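Local coordinates for putative exported protein (Bordetella pertussis, PDB 2DVZ) that binds glutamate in the periplasm as a solute-binding receptor, probably to deliver it to a membrane transporter, at residues A20-V25 / A66-R71; I36-T41 / M52-K57; S284-T287 / K293-K296. One frame throughout, in Å; residues are numbered along the deposited sequence.

Interaction 1: residues A20-V25 / A66-R71; sequences AIRVIV and ASEAAR
In the periplasmic binding protein fold of this receptor, helix 63-71 is the crossover between parallel strands 52-56 and 78-82, and its Ala69 packs on Ile24 of strand 21-25, which lies between them. Arg22 of the strand also meets Glu68 of the helix. Strand and helix run roughly antiparallel, at 151°, with axes 8.9 Å apart. Ile24 makes the apolar part. Its CG1 branch stands anti to the carbonyl carbon (chi1 -62°), and the extended chain carries the terminal methyl to the helix. There Ile24 CD1 lies 3.9 Å from Ala69 CA and 4.0 Å from Ala69 CB. Ile24 CD1 is also 3.9 Å from Glu68 OE2, with the two side chains crossing at about a right angle. Arg22 bends at chi3 and brings the edge of its guanidinium to the acid. The ion pair is long, 3.9 Å from Arg22 NH2 to Glu68 OE2, and the two planes are turned 43° apart. Each charge has a stronger partner: Arg22 NE bridges to Glu55, and Glu68 OE2 to Lys57. The Arg22-Glu68 pair therefore probably adds general electrostatic attraction to a charged cluster, while the buried part of the contact is the packing of Ile24 on Ala69.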
ATOM      1  N   ALA A  20       3.174  24.644  -9.749  1.00 18.07           N
ATOM      2  CA  ALA A  20       2.862  23.213  -9.667  1.00 17.51           C
ATOM      3  C   ALA A  20       3.761  22.428  -8.719  1.00 17.26           C
ATOM      4  O   ALA A  20       4.981  22.658  -8.636  1.00 17.07           O
ATOM      5  CB  ALA A  20       2.907  22.555 -11.062  1.00 17.14           C
ATOM      6  N   ILE A  21       3.128  21.473  -8.032  1.00 16.11           N
ATOM      7  CA  ILE A  21       3.817  20.558  -7.134  1.00 14.73           C
ATOM      8  C   ILE A  21       3.816  19.175  -7.790  1.00 14.61           C
ATOM      9  O   ILE A  21       2.776  18.705  -8.228  1.00 14.05           O
ATOM     10  CB  ILE A  21       3.114  20.492  -5.766  1.00 14.36           C
ATOM     11  CG1 ILE A  21       3.048  21.874  -5.121  1.00 13.11           C
ATOM     12  CG2 ILE A  21       3.782  19.489  -4.858  1.00 13.37           C
ATOM     13  CD1 ILE A  21       1.777  22.122  -4.384  1.00 13.43           C
ATOM     14  N   ARG A  22       5.003  18.574  -7.889  1.00 14.40           N
ATOM     15  CA  ARG A  22       5.169  17.246  -8.403  1.00 14.63           C
ATOM     16  C   ARG A  22       4.898  16.299  -7.226  1.00 13.72           C
ATOM     17  O   ARG A  22       5.354  16.530  -6.092  1.00 12.33           O
ATOM     18  CB  ARG A  22       6.597  17.041  -8.955  1.00 14.08           C
ATOM     19  CG  ARG A  22       6.953  17.940 -10.166  1.00 15.93           C
ATOM     20  CD  ARG A  22       8.484  17.954 -10.491  1.00 17.37           C
ATOM     21  NE  ARG A  22       9.019  16.600 -10.644  1.00 20.58           N
ATOM     22  CZ  ARG A  22      10.214  16.195 -10.204  1.00 23.95           C
ATOM     23  NH1 ARG A  22      11.037  17.041  -9.569  1.00 23.70           N
ATOM     24  NH2 ARG A  22      10.580  14.919 -10.378  1.00 25.75           N
ATOM     25  N   VAL A  23       4.134  15.249  -7.506  1.00 13.31           N
ATOM     26  CA  VAL A  23       3.893  14.216  -6.522  1.00 13.10           C
ATOM     27  C   VAL A  23       4.305  12.896  -7.136  1.00 13.23           C
ATOM     28  O   VAL A  23       3.724  12.436  -8.112  1.00 13.84           O
ATOM     29  CB  VAL A  23       2.422  14.167  -6.047  1.00 12.90           C
ATOM     30  CG1 VAL A  23       2.240  13.034  -4.929  1.00 10.10           C
ATOM     31  CG2 VAL A  23       1.993  15.556  -5.498  1.00 11.97           C
ATOM     32  N   ILE A  24       5.324  12.300  -6.557  1.00 13.41           N
ATOM     33  CA  ILE A  24       5.854  11.051  -7.034  1.00 13.66           C
ATOM     34  C   ILE A  24       5.158   9.877  -6.354  1.00 13.67           C
ATOM     35  O   ILE A  24       5.183   9.720  -5.124  1.00 13.20           O
ATOM     36  CB  ILE A  24       7.407  10.967  -6.847  1.00 14.26           C
ATOM     37  CG1 ILE A  24       8.137  12.071  -7.652  1.00 15.29           C
ATOM     38  CG2 ILE A  24       7.952   9.590  -7.253  1.00 14.65           C
ATOM     39  CD1 ILE A  24       9.705  12.188  -7.250  1.00 13.49           C
ATOM     40  N   VAL A  25       4.566   9.035  -7.197  1.00 14.05           N
ATOM     41  CA  VAL A  25       3.994   7.763  -6.788  1.00 14.24           C
ATOM     42  C   VAL A  25       4.987   6.641  -7.153  1.00 14.82           C
ATOM     43  O   VAL A  25       5.230   6.369  -8.336  1.00 15.27           O
ATOM     44  CB  VAL A  25       2.561   7.590  -7.410  1.00 14.00           C
ATOM     45  CG1 VAL A  25       2.024   6.157  -7.274  1.00 13.27           C
ATOM     46  CG2 VAL A  25       1.631   8.581  -6.776  1.00 13.01           C
ATOM     47  N   ALA A  66      11.113   6.042  -4.647  1.00 19.65           N
ATOM     48  CA  ALA A  66      11.430   6.621  -3.330  1.00 20.00           C
ATOM     49  C   ALA A  66      12.835   7.226  -3.281  1.00 20.29           C
ATOM     50  O   ALA A  66      13.063   8.162  -2.517  1.00 20.17           O
ATOM     51  CB  ALA A  66      11.229   5.622  -2.181  1.00 19.27           C
ATOM     52  N   SER A  67      13.768   6.677  -4.066  1.00 20.72           N
ATOM     53  CA  SER A  67      15.176   7.099  -4.016  1.00 21.49           C
ATOM     54  C   SER A  67      15.257   8.424  -4.715  1.00 22.10           C
ATOM     55  O   SER A  67      15.936   9.342  -4.248  1.00 23.32           O
ATOM     56  CB  SER A  67      16.101   6.065  -4.679  1.00 21.50           C
ATOM     57  OG  SER A  67      16.090   4.818  -3.955  1.00 22.51           O
ATOM     58  N   GLU A  68      14.516   8.529  -5.809  1.00 22.32           N
ATOM     59  CA  GLU A  68      14.340   9.776  -6.554  1.00 23.68           C
ATOM     60  C   GLU A  68      13.696  10.911  -5.753  1.00 23.65           C
ATOM     61  O   GLU A  68      14.160  12.065  -5.793  1.00 24.18           O
ATOM     62  CB  GLU A  68      13.500   9.538  -7.806  1.00 23.96           C
ATOM     63  CG  GLU A  68      13.369  10.791  -8.610  1.00 28.39           C
ATOM     64  CD  GLU A  68      12.853  10.567 -10.005  1.00 34.71           C
ATOM     65  OE1 GLU A  68      13.420   9.693 -10.746  1.00 37.42           O
ATOM     66  OE2 GLU A  68      11.882  11.292 -10.354  1.00 36.91           O
ATOM     67  N   ALA A  69      12.611  10.590  -5.050  1.00 23.16           N
ATOM     68  CA  ALA A  69      11.958  11.552  -4.191  1.00 22.29           C
ATOM     69  C   ALA A  69      12.918  12.035  -3.086  1.00 22.16           C
ATOM     70  O   ALA A  69      12.865  13.206  -2.679  1.00 22.46           O
ATOM     71  CB  ALA A  69      10.709  10.927  -3.592  1.00 21.79           C
ATOM     72  N   ALA A  70      13.782  11.139  -2.606  1.00 21.28           N
ATOM     73  CA  ALA A  70      14.714  11.455  -1.529  1.00 21.62           C
ATOM     74  C   ALA A  70      15.825  12.450  -1.957  1.00 22.33           C
ATOM     75  O   ALA A  70      16.349  13.201  -1.117  1.00 21.76           O
ATOM     76  CB  ALA A  70      15.320  10.189  -0.964  1.00 20.65           C
ATOM     77  N   ARG A  71      16.149  12.460  -3.257  1.00 22.88           N
ATOM     78  CA  ARG A  71      17.184  13.335  -3.819  1.00 23.92           C
ATOM     79  C   ARG A  71      16.635  14.719  -4.222  1.00 23.41           C
ATOM     80  O   ARG A  71      17.408  15.630  -4.563  1.00 23.63           O
ATOM     81  CB  ARG A  71      17.857  12.658  -5.026  1.00 24.09           C
ATOM     82  CG  ARG A  71      18.805  11.465  -4.693  1.00 25.98           C
ATOM     83  CD  ARG A  71      19.377  10.851  -6.014  1.00 26.98           C
ATOM     84  NE  ARG A  71      18.703   9.606  -6.432  1.00 32.75           N
ATOM     85  CZ  ARG A  71      17.905   9.449  -7.502  1.00 32.50           C
ATOM     86  NH1 ARG A  71      17.623  10.464  -8.331  1.00 33.70           N
ATOM     87  NH2 ARG A  71      17.387   8.255  -7.746  1.00 29.29           N
TER

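Interaction 2: residues I36-T41 / M52-K57; sequences IARLVT and MVVENK
Arg38 lays its guanidinium against Val54 and turns its edge to Asn56. The side chain is extended from CG to NE and runs out from the helix to the strand. Val54 CG1 sits over one face of the guanidinium, off centre toward the rim, 3.5 Å from Arg38 NH2. This methyl is anti to the Val54 backbone N, which points it at the arginine. At the edge, Arg38 NH2 donates to Asn56 OD1 at 2.8 Å. The bond is somewhat bent at the hydrogen, 143°, but it lies in the carbonyl plane and close to the guanidinium plane. The two flat groups are nearly coplanar, 17° apart. Asp34 OD1 receives both Arg38 NE and Asn56 ND2, so it helps hold the pair in this orientation. The contact belongs to the beta-alpha-beta unit of strand 21-25, helix 32-48 and strand 52-56. Helix and returning strand run antiparallel, and Asn56 lies at the strand end nearer the bound glutamate, its side chain about 7 Å from the ligand. At the other end Thr41 meets Met52, a selenomethionine. Their side chains pass at a slant, with Thr41 CB 3.8 Å from Met52 SE. Thr41 OG1 stands between its backbone N and carbonyl carbon (chi1 64°), from where it donates to Ala37 O at 2.7 Å. That carbonyl also takes Thr41 N, from the opposite face of its plane. A water gives one hydrogen to Thr41 OG1 and another to Met52 O, 2.7 Å away.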
ATOM      1  N   ILE A  36      -5.265   6.361  -4.518  1.00 11.65           N
ATOM      2  CA  ILE A  36      -5.412   7.271  -3.408  1.00 12.67           C
ATOM      3  C   ILE A  36      -4.671   8.627  -3.645  1.00 13.29           C
ATOM      4  O   ILE A  36      -5.227   9.708  -3.345  1.00 12.80           O
ATOM      5  CB  ILE A  36      -4.899   6.611  -2.096  1.00 12.90           C
ATOM      6  CG1 ILE A  36      -5.858   5.499  -1.635  1.00 14.31           C
ATOM      7  CG2 ILE A  36      -4.803   7.658  -0.988  1.00 15.28           C
ATOM      8  CD1 ILE A  36      -5.243   4.352  -0.825  1.00 12.54           C
ATOM      9  N   ALA A  37      -3.421   8.543  -4.151  1.00 13.23           N
ATOM     10  CA  ALA A  37      -2.635   9.711  -4.549  1.00 14.01           C
ATOM     11  C   ALA A  37      -3.476  10.652  -5.408  1.00 14.09           C
ATOM     12  O   ALA A  37      -3.601  11.831  -5.091  1.00 14.83           O
ATOM     13  CB  ALA A  37      -1.349   9.278  -5.307  1.00 13.73           C
ATOM     14  N   ARG A  38      -4.116  10.121  -6.450  1.00 14.20           N
ATOM     15  CA  ARG A  38      -4.857  10.984  -7.393  1.00 14.53           C
ATOM     16  C   ARG A  38      -6.121  11.539  -6.754  1.00 14.54           C
ATOM     17  O   ARG A  38      -6.436  12.719  -6.926  1.00 14.25           O
ATOM     18  CB  ARG A  38      -5.148  10.263  -8.710  1.00 14.20           C
ATOM     19  CG  ARG A  38      -3.899   9.738  -9.379  1.00 15.18           C
ATOM     20  CD  ARG A  38      -4.105   9.244 -10.814  1.00 15.04           C
ATOM     21  NE  ARG A  38      -2.797   8.928 -11.418  1.00 16.15           N
ATOM     22  CZ  ARG A  38      -2.173   9.699 -12.319  1.00 15.38           C
ATOM     23  NH1 ARG A  38      -2.755  10.837 -12.736  1.00 11.81           N
ATOM     24  NH2 ARG A  38      -0.963   9.335 -12.789  1.00 13.55           N
ATOM     25  N   LEU A  39      -6.809  10.708  -5.968  1.00 14.58           N
ATOM     26  CA  LEU A  39      -8.022  11.156  -5.295  1.00 14.58           C
ATOM     27  C   LEU A  39      -7.732  12.314  -4.359  1.00 14.38           C
ATOM     28  O   LEU A  39      -8.406  13.351  -4.434  1.00 13.75           O
ATOM     29  CB  LEU A  39      -8.702  10.002  -4.519  1.00 15.27           C
ATOM     30  CG  LEU A  39      -9.890  10.333  -3.596  1.00 14.14           C
ATOM     31  CD1 LEU A  39     -11.072  10.632  -4.429  1.00 12.27           C
ATOM     32  CD2 LEU A  39     -10.183   9.167  -2.619  1.00 14.66           C
ATOM     33  N   VAL A  40      -6.764  12.118  -3.457  1.00 14.45           N
ATOM     34  CA  VAL A  40      -6.475  13.133  -2.437  1.00 13.91           C
ATOM     35  C   VAL A  40      -5.767  14.402  -2.958  1.00 14.58           C
ATOM     36  O   VAL A  40      -6.199  15.503  -2.616  1.00 14.37           O
ATOM     37  CB  VAL A  40      -5.774  12.558  -1.196  1.00 13.86           C
ATOM     38  CG1 VAL A  40      -5.587  13.664  -0.163  1.00 10.54           C
ATOM     39  CG2 VAL A  40      -6.581  11.333  -0.616  1.00 12.28           C
ATOM     40  N   THR A  41      -4.738  14.262  -3.800  1.00 15.27           N
ATOM     41  CA  THR A  41      -4.032  15.435  -4.369  1.00 16.10           C
ATOM     42  C   THR A  41      -4.913  16.269  -5.324  1.00 17.84           C
ATOM     43  O   THR A  41      -4.792  17.490  -5.381  1.00 18.50           O
ATOM     44  CB  THR A  41      -2.656  15.051  -5.059  1.00 16.02           C
ATOM     45  OG1 THR A  41      -2.850  14.192  -6.201  1.00 13.18           O
ATOM     46  CG2 THR A  41      -1.685  14.389  -4.071  1.00 15.28           C
HETATM   47  N   MSE A  52      -1.199  19.800  -8.533  1.00 19.59           N
HETATM   48  CA  MSE A  52      -0.364  18.763  -7.989  1.00 20.01           C
HETATM   49  C   MSE A  52      -0.329  17.662  -9.015  1.00 18.61           C
HETATM   50  O   MSE A  52      -1.335  17.036  -9.296  1.00 18.24           O
HETATM   51  CB  MSE A  52      -0.948  18.251  -6.688  1.00 19.81           C
HETATM   52  CG  MSE A  52      -0.844  19.265  -5.568  1.00 21.60           C
HETATM   53 SE   MSE A  52      -1.453  18.480  -3.924  1.00 25.16          SE
HETATM   54  CE  MSE A  52       0.235  17.975  -3.061  1.00 22.49           C
ATOM     55  N   VAL A  53       0.840  17.436  -9.595  1.00 17.76           N
ATOM     56  CA  VAL A  53       0.922  16.597 -10.765  1.00 16.79           C
ATOM     57  C   VAL A  53       1.569  15.272 -10.392  1.00 16.45           C
ATOM     58  O   VAL A  53       2.707  15.223  -9.961  1.00 15.84           O
ATOM     59  CB  VAL A  53       1.639  17.347 -11.935  1.00 16.83           C
ATOM     60  CG1 VAL A  53       1.692  16.502 -13.191  1.00 14.98           C
ATOM     61  CG2 VAL A  53       0.899  18.623 -12.226  1.00 16.79           C
ATOM     62  N   VAL A  54       0.802  14.198 -10.538  1.00 17.21           N
ATOM     63  CA  VAL A  54       1.254  12.850 -10.194  1.00 17.48           C
ATOM     64  C   VAL A  54       2.212  12.317 -11.258  1.00 18.35           C
ATOM     65  O   VAL A  54       1.957  12.412 -12.471  1.00 18.04           O
ATOM     66  CB  VAL A  54       0.043  11.883  -9.986  1.00 17.92           C
ATOM     67  CG1 VAL A  54       0.478  10.434  -9.825  1.00 17.86           C
ATOM     68  CG2 VAL A  54      -0.809  12.308  -8.777  1.00 17.64           C
ATOM     69  N   GLU A  55       3.319  11.767 -10.771  1.00 19.07           N
ATOM     70  CA  GLU A  55       4.333  11.122 -11.579  1.00 20.49           C
ATOM     71  C   GLU A  55       4.419   9.702 -11.081  1.00 19.17           C
ATOM     72  O   GLU A  55       4.688   9.475  -9.905  1.00 19.21           O
ATOM     73  CB  GLU A  55       5.704  11.785 -11.335  1.00 20.75           C
ATOM     74  CG  GLU A  55       5.978  12.946 -12.231  1.00 23.98           C
ATOM     75  CD  GLU A  55       7.204  13.767 -11.801  1.00 23.57           C
ATOM     76  OE1 GLU A  55       8.200  13.205 -11.285  1.00 26.38           O
ATOM     77  OE2 GLU A  55       7.167  14.984 -12.023  1.00 27.06           O
ATOM     78  N   ASN A  56       4.217   8.738 -11.963  1.00 18.16           N
ATOM     79  CA  ASN A  56       4.366   7.368 -11.553  1.00 17.59           C
ATOM     80  C   ASN A  56       5.786   6.924 -11.852  1.00 17.65           C
ATOM     81  O   ASN A  56       6.233   6.996 -13.000  1.00 17.86           O
ATOM     82  CB  ASN A  56       3.323   6.479 -12.246  1.00 17.55           C
ATOM     83  CG  ASN A  56       1.881   6.764 -11.770  1.00 17.09           C
ATOM     84  OD1 ASN A  56       1.146   7.574 -12.366  1.00 18.61           O
ATOM     85  ND2 ASN A  56       1.478   6.092 -10.709  1.00 14.91           N
ATOM     86  N   LYS A  57       6.493   6.493 -10.809  1.00 17.67           N
ATOM     87  CA  LYS A  57       7.850   5.974 -10.917  1.00 18.25           C
ATOM     88  C   LYS A  57       7.965   4.589 -10.275  1.00 17.66           C
ATOM     89  O   LYS A  57       8.557   4.428  -9.213  1.00 17.79           O
ATOM     90  CB  LYS A  57       8.873   6.933 -10.278  1.00 19.01           C
ATOM     91  CG  LYS A  57       8.831   8.388 -10.761  1.00 21.53           C
ATOM     92  CD  LYS A  57       9.430   8.519 -12.151  1.00 27.42           C
ATOM     93  CE  LYS A  57       8.987   9.839 -12.834  1.00 30.39           C
ATOM     94  NZ  LYS A  57       9.315  11.066 -11.990  1.00 29.46           N
TER
HETATM   95  O   HOH W   1      -3.559  15.698  -8.624  1.00 16.59           O

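Interaction 3: residues S284-T287 / K293-K296; sequences SGNT and KEIK
Asn286 CG sits between its own backbone N and carbonyl carbon (chi1 64°), while Glu294 CG lies anti to the carbonyl carbon and its chain then runs extended. These torsions send the amide and the carboxylate toward each other from opposite directions. The site is the loop between strand 281-283 and helix 288-307. Thr287 is the N-cap of that helix, and Glu294 reaches back from within the helix to the loop before it. Asn286 ND2 donates to Glu294 OE1 at 2.8 Å. The bond is clearly bent, 132° at the hydrogen. The nitrogen comes from above the carboxylate, 54° out of its plane, and the two flat groups are plainly tilted against each other. Both ends of the pair also bind Asn111 of strand 106-121: its backbone N bonds to Asn286 OD1, and its ND2 to Glu294 OE1. Glu294 OE1 thus takes two amide donors, which probably helps keep the acid ionised and would limit its rotation. Loop and helix are tied in this way to the same strand residue. The other carboxylate oxygen works through solvent. A water donates to Glu294 OE2 at 2.8 Å and also hydrogen-bonds to Ser284 OG, 2.5 Å away.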
ATOM      1  N   SER A 284      -7.180   9.451   7.567  1.00 15.83           N
ATOM      2  CA  SER A 284      -6.402   9.769   8.767  1.00 15.90           C
ATOM      3  C   SER A 284      -6.247  11.323   8.914  1.00 15.87           C
ATOM      4  O   SER A 284      -6.984  11.951   9.672  1.00 14.86           O
ATOM      5  CB  SER A 284      -5.061   9.040   8.709  1.00 15.72           C
ATOM      6  OG  SER A 284      -4.324   9.206   9.899  1.00 18.04           O
ATOM      7  N   GLY A 285      -5.333  11.941   8.157  1.00 16.02           N
ATOM      8  CA  GLY A 285      -5.115  13.375   8.249  1.00 15.88           C
ATOM      9  C   GLY A 285      -4.558  13.723   9.619  1.00 16.00           C
ATOM     10  O   GLY A 285      -4.901  14.765  10.186  1.00 15.98           O
ATOM     11  N   ASN A 286      -3.703  12.831  10.134  1.00 16.14           N
ATOM     12  CA  ASN A 286      -3.013  13.005  11.411  1.00 15.91           C
ATOM     13  C   ASN A 286      -1.826  13.973  11.257  1.00 16.53           C
ATOM     14  O   ASN A 286      -1.580  14.501  10.176  1.00 17.04           O
ATOM     15  CB  ASN A 286      -2.577  11.649  11.966  1.00 14.96           C
ATOM     16  CG  ASN A 286      -1.547  10.943  11.075  1.00 14.76           C
ATOM     17  OD1 ASN A 286      -1.186  11.457  10.029  1.00 12.70           O
ATOM     18  ND2 ASN A 286      -1.051   9.768  11.509  1.00 13.75           N
ATOM     19  N   THR A 287      -1.079  14.199  12.331  1.00 17.07           N
ATOM     20  CA  THR A 287      -0.016  15.196  12.314  1.00 17.12           C
ATOM     21  C   THR A 287       1.243  14.570  11.747  1.00 17.07           C
ATOM     22  O   THR A 287       1.350  13.330  11.734  1.00 17.30           O
ATOM     23  CB  THR A 287       0.272  15.751  13.716  1.00 16.44           C
ATOM     24  OG1 THR A 287       0.733  14.684  14.563  1.00 17.43           O
ATOM     25  CG2 THR A 287      -0.968  16.369  14.309  1.00 16.54           C
ATOM     26  N   LYS A 293       5.504   8.376  13.708  1.00 18.79           N
ATOM     27  CA  LYS A 293       5.374   7.301  14.692  1.00 20.21           C
ATOM     28  C   LYS A 293       4.830   6.002  14.025  1.00 18.97           C
ATOM     29  O   LYS A 293       5.310   4.907  14.295  1.00 19.05           O
ATOM     30  CB  LYS A 293       4.526   7.759  15.882  1.00 20.74           C
ATOM     31  CG  LYS A 293       4.252   6.609  16.863  1.00 23.62           C
ATOM     32  CD  LYS A 293       3.512   6.994  18.136  1.00 23.49           C
ATOM     33  CE  LYS A 293       3.416   5.753  19.056  1.00 27.53           C
ATOM     34  NZ  LYS A 293       2.548   6.007  20.282  1.00 31.91           N
ATOM     35  N   GLU A 294       3.858   6.148  13.140  1.00 18.22           N
ATOM     36  CA  GLU A 294       3.347   5.065  12.308  1.00 18.22           C
ATOM     37  C   GLU A 294       4.425   4.492  11.411  1.00 18.17           C
ATOM     38  O   GLU A 294       4.577   3.271  11.336  1.00 17.61           O
ATOM     39  CB  GLU A 294       2.147   5.550  11.468  1.00 18.48           C
ATOM     40  CG  GLU A 294       0.925   5.866  12.364  1.00 18.49           C
ATOM     41  CD  GLU A 294      -0.190   6.584  11.666  1.00 19.26           C
ATOM     42  OE1 GLU A 294       0.024   7.341  10.686  1.00 18.99           O
ATOM     43  OE2 GLU A 294      -1.323   6.388  12.137  1.00 23.29           O
ATOM     44  N   ILE A 295       5.204   5.381  10.783  1.00 18.33           N
ATOM     45  CA  ILE A 295       6.296   4.978   9.917  1.00 18.55           C
ATOM     46  C   ILE A 295       7.291   4.119  10.644  1.00 19.70           C
ATOM     47  O   ILE A 295       7.688   3.063  10.118  1.00 20.94           O
ATOM     48  CB  ILE A 295       7.011   6.199   9.225  1.00 18.16           C
ATOM     49  CG1 ILE A 295       6.098   6.782   8.136  1.00 15.93           C
ATOM     50  CG2 ILE A 295       8.392   5.769   8.665  1.00 16.62           C
ATOM     51  CD1 ILE A 295       6.416   8.194   7.737  1.00 13.20           C
ATOM     52  N   LYS A 296       7.702   4.575  11.835  1.00 20.36           N
ATOM     53  CA  LYS A 296       8.641   3.870  12.725  1.00 20.56           C
ATOM     54  C   LYS A 296       8.075   2.526  13.197  1.00 20.55           C
ATOM     55  O   LYS A 296       8.776   1.501  13.198  1.00 20.47           O
ATOM     56  CB  LYS A 296       8.947   4.758  13.929  1.00 21.64           C
ATOM     57  CG  LYS A 296       9.896   4.177  14.955  1.00 23.82           C
ATOM     58  CD  LYS A 296      11.330   4.084  14.379  1.00 26.74           C
ATOM     59  CE  LYS A 296      12.342   3.448  15.365  1.00 27.67           C
ATOM     60  NZ  LYS A 296      11.841   3.532  16.784  1.00 29.92           N
TER
HETATM   61  O   HOH W   2      -3.820   7.173  11.241  1.00 14.83           O

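Overall arrangement
Interactions 1 and 2 share one part of the sheet. Strands 21-25 and 52-56 are neighbours in it, and they touch directly through Ile21 O to Val53 N and Val25 N to Glu55 O. Helix 32-48 meets the sheet in interaction 2 and helix 63-71 in interaction 1, so the two successive crossover helices pack on opposite faces of the sheet. Both contacts are partly buried. Interaction 1 relies on a methyl and a long ion pair; interaction 2 buries twice the area and adds a direct hydrogen bond and a water. Interaction 3 stands apart, with nearest atoms about 8 Å from interaction 2. It is a polar surface contact between a loop and its following helix.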